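Side-chain contact in glutathione S-transferase (Bombyx mori, PDB 3AY8), which probably catalyses the transfer of glutathione to electrophilic compounds, working as a cytosolic homodimer: residues Q52-T57 with V64-R69. Numbering follows the deposited sequence. Where two conformers were deposited one is given.
Sequences QHCVPT and VLWESR
The sulfur of Cys-54, in the conformer modelled here, lies over one face of the Trp-66 indole, with SG 4.5 Å from the centroid of the five-membered ring and 18° off its normal. Cys-54 CB packs on Trp-66 CB at 4.1 Å. CG of Trp-66 sits between the backbone N and the carbonyl carbon (chi1 53°), which carries the indole off the strand with one face to the sulfur and its far end leading away.

Next to this, the backbones meet through CA-H...O contacts: Thr-57 CA lies 3.4 Å from Leu-65 O, and Trp-66 CA 3.6 Å from Pro-56 O. The methyl CG2 of Thr-57, anti to the backbone N, meets CG1 of Val-64 at 3.6 Å. OG1 is instead anti to the carbonyl carbon, which sends it back to its own loop, where Asn-50 is a hydrogen-bond partner.

Pro-56 follows a cis peptide bond. Its ring lays CG against CB of Ser-68 at 3.7 Å, in the first turn of helix 68-79, while helix 13-25 packs on the same proline. No direct hydrogen bond crosses between the segments. Instead a water donates to Pro-56 O at 2.9 Å and accepts from Glu-67 N at 2.7 Å.

In its modelled conformer Glu-67 N-caps that helix: OE2 takes the N-H of Arg-69 on its syn side, in a bent bond 30° out of the carboxylate plane, and OE1 forms a salt bridge with Arg-69 NH1. Asp-103 holds NE of the same guanidinium, and Trp-66 O accepts from Gln-98 of the second subunit.

This cis-proline loop facing the turn into a helix is characteristic of the thioredoxin-like domain of glutathione transferases, where the corresponding region usually lines the glutathione site. Here the chemistry implies a largely apolar join, with sulfur-aromatic packing in at least one conformer and one water as its polar bridge.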
loop_
_atom_site.group_PDB
_atom_site.type_symbol
_atom_site.label_atom_id
_atom_site.label_comp_id
_atom_site.label_asym_id
_atom_site.label_seq_id
_atom_site.Cartn_x
_atom_site.Cartn_y
_atom_site.Cartn_z
ATOM N N GLN A 52 -1.901 -17.868 5.882
ATOM C CA GLN A 52 -3.034 -18.205 5.003
ATOM C C GLN A 52 -2.664 -18.184 3.509
ATOM O O GLN A 52 -1.511 -17.914 3.148
ATOM C CB GLN A 52 -4.238 -17.303 5.281
ATOM C CG GLN A 52 -5.559 -17.877 4.797
ATOM C CD GLN A 52 -6.580 -16.804 4.472
ATOM O OE1 GLN A 52 -6.841 -15.909 5.281
ATOM N NE2 GLN A 52 -7.176 -16.896 3.286
ATOM N N HIS A 53 -3.648 -18.477 2.653
ATOM C CA HIS A 53 -3.454 -18.549 1.199
ATOM C C HIS A 53 -3.048 -17.197 0.573
ATOM O O HIS A 53 -3.835 -16.594 -0.157
ATOM C CB HIS A 53 -4.724 -19.081 0.483
ATOM C CG HIS A 53 -5.526 -20.074 1.275
ATOM N ND1 HIS A 53 -5.086 -21.356 1.543
ATOM C CD2 HIS A 53 -6.763 -19.983 1.824
ATOM C CE1 HIS A 53 -6.006 -22.001 2.241
ATOM N NE2 HIS A 53 -7.034 -21.189 2.425
ATOM N N CYS A 54 -1.831 -16.725 0.846
ATOM C CA CYS A 54 -1.374 -15.467 0.256
ATOM C C CYS A 54 -0.622 -15.684 -1.055
ATOM O O CYS A 54 0.342 -16.444 -1.118
ATOM C CB CYS A 54 -0.534 -14.658 1.250
ATOM S SG CYS A 54 -1.479 -14.027 2.664
ATOM N N VAL A 55 -1.102 -15.013 -2.105
ATOM C CA VAL A 55 -0.441 -15.015 -3.408
ATOM C C VAL A 55 -0.250 -13.555 -3.868
ATOM O O VAL A 55 -1.172 -12.742 -3.756
ATOM C CB VAL A 55 -1.228 -15.851 -4.464
ATOM C CG1 VAL A 55 -0.560 -15.785 -5.824
ATOM C CG2 VAL A 55 -1.349 -17.315 -4.033
ATOM N N PRO A 56 0.959 -13.204 -4.358
ATOM C CA PRO A 56 2.151 -14.025 -4.538
ATOM C C PRO A 56 2.892 -14.290 -3.235
ATOM O O PRO A 56 2.816 -13.489 -2.290
ATOM C CB PRO A 56 3.014 -13.188 -5.475
ATOM C CG PRO A 56 2.642 -11.786 -5.153
ATOM C CD PRO A 56 1.205 -11.802 -4.744
ATOM N N THR A 57 3.572 -15.429 -3.185
ATOM C CA THR A 57 4.465 -15.761 -2.079
ATOM C C THR A 57 5.800 -16.186 -2.687
ATOM O O THR A 57 5.840 -17.011 -3.606
ATOM C CB THR A 57 3.889 -16.896 -1.210
ATOM O OG1 THR A 57 2.727 -16.434 -0.517
ATOM C CG2 THR A 57 4.917 -17.420 -0.187
ATOM N N VAL A 64 10.438 -17.070 3.509
ATOM C CA VAL A 64 9.127 -16.974 2.887
ATOM C C VAL A 64 8.617 -15.545 3.018
ATOM O O VAL A 64 8.566 -14.983 4.118
ATOM C CB VAL A 64 8.136 -17.950 3.544
ATOM C CG1 VAL A 64 6.738 -17.790 2.954
ATOM C CG2 VAL A 64 8.628 -19.389 3.388
ATOM N N LEU A 65 8.266 -14.955 1.880
ATOM C CA LEU A 65 7.860 -13.564 1.835
ATOM C C LEU A 65 6.607 -13.419 0.988
ATOM O O LEU A 65 6.548 -13.924 -0.129
ATOM C CB LEU A 65 8.987 -12.719 1.231
ATOM C CG LEU A 65 8.835 -11.199 1.171
ATOM C CD1 LEU A 65 8.858 -10.577 2.595
ATOM C CD2 LEU A 65 9.912 -10.605 0.272
ATOM N N TRP A 66 5.604 -12.741 1.520
ATOM C CA TRP A 66 4.474 -12.348 0.690
ATOM C C TRP A 66 4.445 -10.829 0.534
ATOM O O TRP A 66 5.351 -10.134 1.021
ATOM C CB TRP A 66 3.152 -12.934 1.208
ATOM C CG TRP A 66 2.861 -12.645 2.653
ATOM C CD1 TRP A 66 3.286 -13.363 3.732
ATOM C CD2 TRP A 66 2.066 -11.570 3.173
ATOM N NE1 TRP A 66 2.811 -12.799 4.899
ATOM C CE2 TRP A 66 2.056 -11.699 4.580
ATOM C CE3 TRP A 66 1.346 -10.515 2.585
ATOM C CZ2 TRP A 66 1.363 -10.803 5.413
ATOM C CZ3 TRP A 66 0.657 -9.615 3.425
ATOM C CH2 TRP A 66 0.675 -9.769 4.815
ATOM N N GLU A 67 3.398 -10.346 -0.143
ATOM C CA GLU A 67 3.222 -8.949 -0.526
ATOM C C GLU A 67 4.074 -8.633 -1.750
ATOM O O GLU A 67 5.305 -8.537 -1.668
ATOM C CB GLU A 67 3.516 -7.988 0.632
ATOM C CG GLU A 67 2.450 -6.932 0.808
ATOM C CD GLU A 67 2.214 -6.125 -0.456
ATOM O OE1 GLU A 67 1.041 -5.845 -0.775
ATOM O OE2 GLU A 67 3.200 -5.759 -1.131
ATOM N N SER A 68 3.384 -8.486 -2.880
ATOM C CA SER A 68 4.030 -8.331 -4.178
ATOM C C SER A 68 5.098 -7.238 -4.211
ATOM O O SER A 68 6.157 -7.441 -4.776
ATOM C CB SER A 68 2.988 -8.084 -5.273
ATOM O OG SER A 68 2.387 -6.813 -5.122
ATOM N N ARG A 69 4.834 -6.085 -3.606
ATOM C CA ARG A 69 5.804 -4.985 -3.701
ATOM C C ARG A 69 7.019 -5.151 -2.774
ATOM O O ARG A 69 8.109 -4.711 -3.117
ATOM C CB ARG A 69 5.122 -3.627 -3.521
ATOM C CG ARG A 69 4.020 -3.374 -4.574
ATOM C CD ARG A 69 2.850 -2.672 -3.971
ATOM N NE ARG A 69 1.626 -2.776 -4.775
ATOM C CZ ARG A 69 0.579 -3.548 -4.490
ATOM N NH1 ARG A 69 0.571 -4.322 -3.425
ATOM N NH2 ARG A 69 -0.481 -3.540 -5.285
HETATM O O HOH W 1 1.132 -11.466 -1.193
#